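Local coordinates for putative signal recognition particle protein (Chaetomium thermophilum, PDB 5CK4) that probably acts as the beta subunit of the signal recognition particle receptor, an Arf-like GTPase of secretory membranes that binds GTP and GDP, at residues I212-K220 against W308-I316. Residues are numbered along the deposited sequence; the frame is centred on the assembly and turned at random.
With GDP (guanosine-5'-diphosphate), chain C.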
ATOM      1  N   ILE A 212      10.482   3.302   2.473  1.00 18.18           N
ATOM      2  CA  ILE A 212       9.539   2.442   1.790  1.00 16.75           C
ATOM      3  C   ILE A 212       8.318   3.288   1.440  1.00 20.07           C
ATOM      4  O   ILE A 212       7.418   3.450   2.256  1.00 19.24           O
ATOM      5  CB  ILE A 212       9.141   1.226   2.653  1.00 20.69           C
ATOM      6  CG1 ILE A 212      10.384   0.413   3.031  1.00 21.59           C
ATOM      7  CG2 ILE A 212       8.159   0.319   1.904  1.00 22.29           C
ATOM      8  CD1 ILE A 212      10.090  -0.722   3.995  1.00 25.18           C
ATOM      9  N   PRO A 213       8.307   3.870   0.230  1.00 15.60           N
ATOM     10  CA  PRO A 213       7.137   4.658  -0.191  1.00 13.97           C
ATOM     11  C   PRO A 213       5.871   3.820  -0.379  1.00 15.58           C
ATOM     12  O   PRO A 213       5.962   2.611  -0.568  1.00 18.43           O
ATOM     13  CB  PRO A 213       7.571   5.238  -1.536  1.00 14.91           C
ATOM     14  CG  PRO A 213       8.676   4.337  -2.015  1.00 23.17           C
ATOM     15  CD  PRO A 213       9.385   3.891  -0.771  1.00 18.47           C
ATOM     16  N   VAL A 214       4.706   4.463  -0.346  1.00 12.86           N
ATOM     17  CA  VAL A 214       3.438   3.743  -0.426  1.00 16.64           C
ATOM     18  C   VAL A 214       2.581   4.383  -1.508  1.00 14.69           C
ATOM     19  O   VAL A 214       2.263   5.576  -1.438  1.00 15.66           O
ATOM     20  CB  VAL A 214       2.660   3.783   0.916  1.00 14.03           C
ATOM     21  CG1 VAL A 214       1.308   3.081   0.786  1.00 12.46           C
ATOM     22  CG2 VAL A 214       3.466   3.120   2.020  1.00 12.34           C
ATOM     23  N   LEU A 215       2.228   3.588  -2.510  1.00 12.82           N
ATOM     24  CA  LEU A 215       1.335   4.046  -3.557  1.00 14.24           C
ATOM     25  C   LEU A 215      -0.047   3.541  -3.205  1.00 12.08           C
ATOM     26  O   LEU A 215      -0.258   2.330  -3.105  1.00 15.55           O
ATOM     27  CB  LEU A 215       1.762   3.475  -4.916  1.00 16.94           C
ATOM     28  CG  LEU A 215       0.833   3.822  -6.080  1.00 15.76           C
ATOM     29  CD1 LEU A 215       0.811   5.329  -6.331  1.00 15.43           C
ATOM     30  CD2 LEU A 215       1.275   3.082  -7.340  1.00 18.75           C
ATOM     31  N   ILE A 216      -0.986   4.455  -2.998  1.00 12.32           N
ATOM     32  CA  ILE A 216      -2.372   4.041  -2.831  1.00 11.61           C
ATOM     33  C   ILE A 216      -3.018   4.010  -4.214  1.00 12.32           C
ATOM     34  O   ILE A 216      -3.299   5.046  -4.816  1.00 14.32           O
ATOM     35  CB  ILE A 216      -3.140   4.949  -1.859  1.00 13.70           C
ATOM     36  CG1 ILE A 216      -2.482   4.886  -0.479  1.00 14.28           C
ATOM     37  CG2 ILE A 216      -4.613   4.495  -1.779  1.00 13.28           C
ATOM     38  CD1 ILE A 216      -2.959   5.931   0.502  1.00 12.79           C
ATOM     39  N   ALA A 217      -3.207   2.799  -4.723  1.00 13.70           N
ATOM     40  CA  ALA A 217      -3.676   2.601  -6.087  1.00 18.93           C
ATOM     41  C   ALA A 217      -5.200   2.458  -6.104  1.00 19.78           C
ATOM     42  O   ALA A 217      -5.758   1.439  -5.665  1.00 13.84           O
ATOM     43  CB  ALA A 217      -2.991   1.379  -6.697  1.00 18.65           C
ATOM     44  N   ALA A 218      -5.870   3.509  -6.573  1.00 13.41           N
ATOM     45  CA  ALA A 218      -7.326   3.528  -6.601  1.00 12.90           C
ATOM     46  C   ALA A 218      -7.812   2.875  -7.892  1.00 14.22           C
ATOM     47  O   ALA A 218      -7.970   3.556  -8.913  1.00 16.03           O
ATOM     48  CB  ALA A 218      -7.846   4.978  -6.468  1.00 16.21           C
ATOM     49  N   ASN A 219      -8.028   1.558  -7.821  1.00 13.48           N
ATOM     50  CA  ASN A 219      -8.313   0.692  -8.963  1.00 16.39           C
ATOM     51  C   ASN A 219      -9.766   0.773  -9.458  1.00 17.36           C
ATOM     52  O   ASN A 219     -10.637   1.302  -8.767  1.00 16.39           O
ATOM     53  CB  ASN A 219      -7.992  -0.771  -8.597  1.00 11.72           C
ATOM     54  CG  ASN A 219      -7.898  -1.680  -9.814  1.00 13.36           C
ATOM     55  OD1 ASN A 219      -7.569  -1.228 -10.910  1.00 16.12           O
ATOM     56  ND2 ASN A 219      -8.189  -2.969  -9.626  1.00 17.09           N
ATOM     57  N   LYS A 220     -10.000   0.201 -10.645  1.00 18.04           N
ATOM     58  CA  LYS A 220     -11.323   0.097 -11.282  1.00 17.14           C
ATOM     59  C   LYS A 220     -11.863   1.449 -11.762  1.00 21.43           C
ATOM     60  O   LYS A 220     -13.072   1.669 -11.761  1.00 17.29           O
ATOM     61  CB  LYS A 220     -12.363  -0.652 -10.396  1.00 14.83           C
ATOM     62  CG  LYS A 220     -11.802  -1.943  -9.725  1.00 15.42           C
ATOM     63  CD  LYS A 220     -12.879  -2.911  -9.272  1.00 15.94           C
ATOM     64  CE  LYS A 220     -12.261  -4.088  -8.502  1.00 16.00           C
ATOM     65  NZ  LYS A 220     -13.306  -5.077  -8.020  1.00 17.56           N
ATOM     66  N   TRP A 308       1.047   3.725 -12.473  1.00 22.03           N
ATOM     67  CA  TRP A 308       1.406   3.038 -11.235  1.00 21.11           C
ATOM     68  C   TRP A 308       2.814   2.462 -11.352  1.00 23.15           C
ATOM     69  O   TRP A 308       3.634   2.644 -10.458  1.00 22.83           O
ATOM     70  CB  TRP A 308       0.433   1.899 -10.921  1.00 19.81           C
ATOM     71  CG  TRP A 308      -0.948   2.286 -10.494  1.00 19.60           C
ATOM     72  CD1 TRP A 308      -1.348   3.453  -9.919  1.00 18.33           C
ATOM     73  CD2 TRP A 308      -2.123   1.464 -10.592  1.00 17.58           C
ATOM     74  NE1 TRP A 308      -2.699   3.419  -9.666  1.00 20.27           N
ATOM     75  CE2 TRP A 308      -3.196   2.208 -10.072  1.00 18.09           C
ATOM     76  CE3 TRP A 308      -2.368   0.180 -11.095  1.00 22.83           C
ATOM     77  CZ2 TRP A 308      -4.494   1.700 -10.007  1.00 16.16           C
ATOM     78  CZ3 TRP A 308      -3.658  -0.322 -11.037  1.00 21.34           C
ATOM     79  CH2 TRP A 308      -4.707   0.438 -10.499  1.00 18.21           C
ATOM     80  N   TRP A 309       3.097   1.765 -12.457  1.00 25.10           N
ATOM     81  CA  TRP A 309       4.410   1.148 -12.651  1.00 27.67           C
ATOM     82  C   TRP A 309       5.527   2.186 -12.708  1.00 28.66           C
ATOM     83  O   TRP A 309       6.644   1.933 -12.257  1.00 28.54           O
ATOM     84  CB  TRP A 309       4.471   0.302 -13.936  1.00 34.62           C
ATOM     85  CG  TRP A 309       3.412  -0.775 -14.092  1.00 36.66           C
ATOM     86  CD1 TRP A 309       2.732  -1.076 -15.234  1.00 41.33           C
ATOM     87  CD2 TRP A 309       2.929  -1.690 -13.088  1.00 27.94           C
ATOM     88  NE1 TRP A 309       1.857  -2.111 -15.012  1.00 38.88           N
ATOM     89  CE2 TRP A 309       1.954  -2.504 -13.703  1.00 30.75           C
ATOM     90  CE3 TRP A 309       3.221  -1.896 -11.736  1.00 26.09           C
ATOM     91  CZ2 TRP A 309       1.269  -3.504 -13.013  1.00 27.79           C
ATOM     92  CZ3 TRP A 309       2.537  -2.887 -11.053  1.00 28.14           C
ATOM     93  CH2 TRP A 309       1.580  -3.681 -11.693  1.00 27.59           C
ATOM     94  N   ARG A 310       5.226   3.345 -13.283  1.00 27.67           N
ATOM     95  CA  ARG A 310       6.211   4.415 -13.412  1.00 29.52           C
ATOM     96  C   ARG A 310       6.568   4.997 -12.045  1.00 28.79           C
ATOM     97  O   ARG A 310       7.738   5.229 -11.743  1.00 29.74           O
ATOM     98  CB  ARG A 310       5.662   5.518 -14.315  1.00 30.34           C
ATOM     99  CG  ARG A 310       6.624   6.650 -14.607  1.00 51.29           C
ATOM    100  CD  ARG A 310       6.096   7.519 -15.746  1.00 64.61           C
ATOM    101  NE  ARG A 310       5.885   6.750 -16.977  1.00 75.55           N
ATOM    102  CZ  ARG A 310       4.698   6.347 -17.428  1.00 72.69           C
ATOM    103  NH1 ARG A 310       3.594   6.639 -16.755  1.00 70.29           N
ATOM    104  NH2 ARG A 310       4.612   5.651 -18.557  1.00 70.12           N
ATOM    105  N   TRP A 311       5.545   5.222 -11.226  1.00 26.24           N
ATOM    106  CA  TRP A 311       5.727   5.798  -9.895  1.00 33.61           C
ATOM    107  C   TRP A 311       6.644   4.917  -9.042  1.00 31.03           C
ATOM    108  O   TRP A 311       7.584   5.407  -8.408  1.00 26.65           O
ATOM    109  CB  TRP A 311       4.362   5.980  -9.223  1.00 23.66           C
ATOM    110  CG  TRP A 311       4.368   6.798  -7.963  1.00 27.36           C
ATOM    111  CD1 TRP A 311       4.162   8.144  -7.856  1.00 28.31           C
ATOM    112  CD2 TRP A 311       4.577   6.316  -6.628  1.00 23.00           C
ATOM    113  NE1 TRP A 311       4.230   8.530  -6.537  1.00 30.94           N
ATOM    114  CE2 TRP A 311       4.486   7.426  -5.764  1.00 27.41           C
ATOM    115  CE3 TRP A 311       4.843   5.058  -6.082  1.00 29.79           C
ATOM    116  CZ2 TRP A 311       4.642   7.311  -4.388  1.00 30.39           C
ATOM    117  CZ3 TRP A 311       4.997   4.947  -4.708  1.00 26.46           C
ATOM    118  CH2 TRP A 311       4.897   6.066  -3.881  1.00 23.28           C
ATOM    119  N   ILE A 312       6.374   3.613  -9.052  1.00 25.27           N
ATOM    120  CA  ILE A 312       7.184   2.644  -8.313  1.00 29.63           C
ATOM    121  C   ILE A 312       8.594   2.537  -8.876  1.00 32.34           C
ATOM    122  O   ILE A 312       9.583   2.557  -8.133  1.00 33.93           O
ATOM    123  CB  ILE A 312       6.530   1.245  -8.324  1.00 30.45           C
ATOM    124  CG1 ILE A 312       5.190   1.275  -7.582  1.00 26.00           C
ATOM    125  CG2 ILE A 312       7.463   0.210  -7.711  1.00 37.90           C
ATOM    126  CD1 ILE A 312       5.302   1.438  -6.081  1.00 24.26           C
ATOM    127  N   GLY A 313       8.679   2.422 -10.198  1.00 40.40           N
ATOM    128  CA  GLY A 313       9.956   2.342 -10.884  1.00 40.09           C
ATOM    129  C   GLY A 313      10.903   3.491 -10.585  1.00 38.89           C
ATOM    130  O   GLY A 313      12.114   3.299 -10.528  1.00 37.60           O
ATOM    131  N   GLU A 314      10.360   4.690 -10.393  1.00 32.29           N
ATOM    132  CA  GLU A 314      11.200   5.857 -10.111  1.00 36.39           C
ATOM    133  C   GLU A 314      11.690   5.905  -8.662  1.00 37.14           C
ATOM    134  O   GLU A 314      12.496   6.765  -8.305  1.00 34.35           O
ATOM    135  CB  GLU A 314      10.454   7.150 -10.441  1.00 42.87           C
ATOM    136  CG  GLU A 314      10.274   7.394 -11.925  1.00 57.30           C
ATOM    137  CD  GLU A 314       9.377   8.579 -12.219  1.00 65.31           C
ATOM    138  OE1 GLU A 314       8.827   9.166 -11.261  1.00 68.80           O
ATOM    139  OE2 GLU A 314       9.221   8.920 -13.409  1.00 70.61           O
ATOM    140  N   ARG A 315      11.221   4.973  -7.839  1.00 33.25           N
ATOM    141  CA  ARG A 315      11.459   5.053  -6.395  1.00 39.07           C
ATOM    142  C   ARG A 315      12.151   3.853  -5.751  1.00 43.23           C
ATOM    143  O   ARG A 315      12.297   3.814  -4.532  1.00 53.35           O
ATOM    144  CB  ARG A 315      10.143   5.325  -5.661  1.00 38.07           C
ATOM    145  CG  ARG A 315       9.674   6.755  -5.773  1.00 28.51           C
ATOM    146  CD  ARG A 315       8.211   6.898  -5.412  1.00 26.69           C
ATOM    147  NE  ARG A 315       7.824   8.302  -5.453  1.00 35.02           N
ATOM    148  CZ  ARG A 315       7.501   8.951  -6.568  1.00 37.59           C
ATOM    149  NH1 ARG A 315       7.508   8.314  -7.739  1.00 28.13           N
ATOM    150  NH2 ARG A 315       7.174  10.237  -6.513  1.00 34.08           N
ATOM    151  N   ILE A 316      12.570   2.874  -6.543  1.00 39.86           N
ATOM    152  CA  ILE A 316      13.225   1.706  -5.963  1.00 47.55           C
ATOM    153  C   ILE A 316      14.654   1.495  -6.470  1.00 51.84           C
ATOM    154  O   ILE A 316      15.068   2.092  -7.461  1.00 53.59           O
ATOM    155  CB  ILE A 316      12.408   0.444  -6.216  1.00 50.76           C
ATOM    156  CG1 ILE A 316      12.321   0.175  -7.715  1.00 49.43           C
ATOM    157  CG2 ILE A 316      11.022   0.588  -5.605  1.00 51.07           C
ATOM    158  CD1 ILE A 316      11.252  -0.804  -8.079  1.00 48.09           C
TER
HETATM  159  PB  GDP C 401      -8.198  -9.759  -5.299  1.00 21.99           P
HETATM  160  O1B GDP C 401      -7.035 -10.643  -5.646  1.00 21.10           O
HETATM  161  O2B GDP C 401      -7.686  -8.471  -4.670  1.00 19.90           O
HETATM  162  O3B GDP C 401      -9.156 -10.394  -4.318  1.00 20.53           O
HETATM  163  O3A GDP C 401      -9.028  -9.322  -6.600  1.00 24.25           O
HETATM  164  PA  GDP C 401      -9.168 -10.120  -7.998  1.00 23.57           P
HETATM  165  O1A GDP C 401      -7.896 -10.044  -8.782  1.00 21.41           O
HETATM  166  O2A GDP C 401      -9.664 -11.531  -7.807  1.00 29.87           O
HETATM  167  O5' GDP C 401     -10.272  -9.159  -8.628  1.00 18.52           O
HETATM  168  C5' GDP C 401     -11.560  -9.078  -8.039  1.00 18.45           C
HETATM  169  C4' GDP C 401     -12.556  -8.789  -9.151  1.00 27.92           C
HETATM  170  O4' GDP C 401     -12.371  -7.450  -9.615  1.00 27.47           O
HETATM  171  C3' GDP C 401     -12.353  -9.699 -10.355  1.00 25.98           C
HETATM  172  O3' GDP C 401     -13.645  -9.961 -10.904  1.00 29.71           O
HETATM  173  C2' GDP C 401     -11.581  -8.841 -11.340  1.00 28.96           C
HETATM  174  O2' GDP C 401     -11.842  -9.179 -12.700  1.00 25.25           O
HETATM  175  C1' GDP C 401     -12.134  -7.468 -11.029  1.00 21.94           C
HETATM  176  N9  GDP C 401     -11.199  -6.383 -11.394  1.00 16.72           N
HETATM  177  C8  GDP C 401      -9.881  -6.296 -11.115  1.00 22.77           C
HETATM  178  N7  GDP C 401      -9.372  -5.128 -11.597  1.00 21.26           N
HETATM  179  C5  GDP C 401     -10.386  -4.458 -12.166  1.00 14.56           C
HETATM  180  C6  GDP C 401     -10.543  -3.178 -12.871  1.00 17.80           C
HETATM  181  O6  GDP C 401      -9.555  -2.420 -13.014  1.00 17.29           O
HETATM  182  N1  GDP C 401     -11.776  -2.852 -13.302  1.00 17.09           N
HETATM  183  C2  GDP C 401     -12.846  -3.661 -13.147  1.00 18.18           C
HETATM  184  N2  GDP C 401     -14.054  -3.273 -13.624  1.00 19.70           N
HETATM  185  N3  GDP C 401     -12.772  -4.858 -12.516  1.00 17.39           N
HETATM  186  C4  GDP C 401     -11.584  -5.291 -12.027  1.00 19.72           C
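Trp308 lays one face of its indole over the methyl group of Ala217. The Ala217 CB is 3.8 Å from the centroid of the five-membered ring, a CH-pi contact 25° off the ring normal. At the far end of the same indole, Trp308 CH2 comes within 3.3 Å of Asn219 OD1, which lies at the ring edge. The amide and ring planes stand 64° apart. Trp308 NE1 is satisfied by the carbonyl of Met294 on strand 291-295. Leu215 touches both tryptophans. With CG anti to the backbone N (chi1 176°), the branch reaches up to the helix and its two methyls go to different rings. Leu215 CD2 meets Trp308 CD1 at 3.7 Å, while Leu215 CD1 sits over a face of the six-membered ring of Trp311. Ile312 adds its CD1 against Leu215 CB. This is the P-loop GTPase fold, with the C-terminal helix 306-313 packed antiparallel on strand 214-219 of the central sheet. The axes of strand 214-219 and of helix residues 308-313 come within 9.7 Å, and no hydrogen bond joins the two segments. At the start of the strand, Trp311 CH2 touches Pro213 CB at 3.7 Å. The opposite face of Trp311 from Leu215 carries Arg315 NE. Arg315 NH1 donates to the Trp311 carbonyl oxygen at 3.0 Å, roughly in the guanidinium plane, and NH2 forms a salt bridge with Glu290. These bonds probably help hold the guanidinium, one face of which has Trp311 NE1 over its centre. Trp311 NE1 is bonded to Glu292. At its C-terminal end the strand runs into the nucleotide site. Asn219 ND2 bonds to the carbonyl of Ala30, tying the strand end to the P-loop. The extended Lys220 chain runs along the guanine, and its NZ donates to GDP O4' at 3.0 Å.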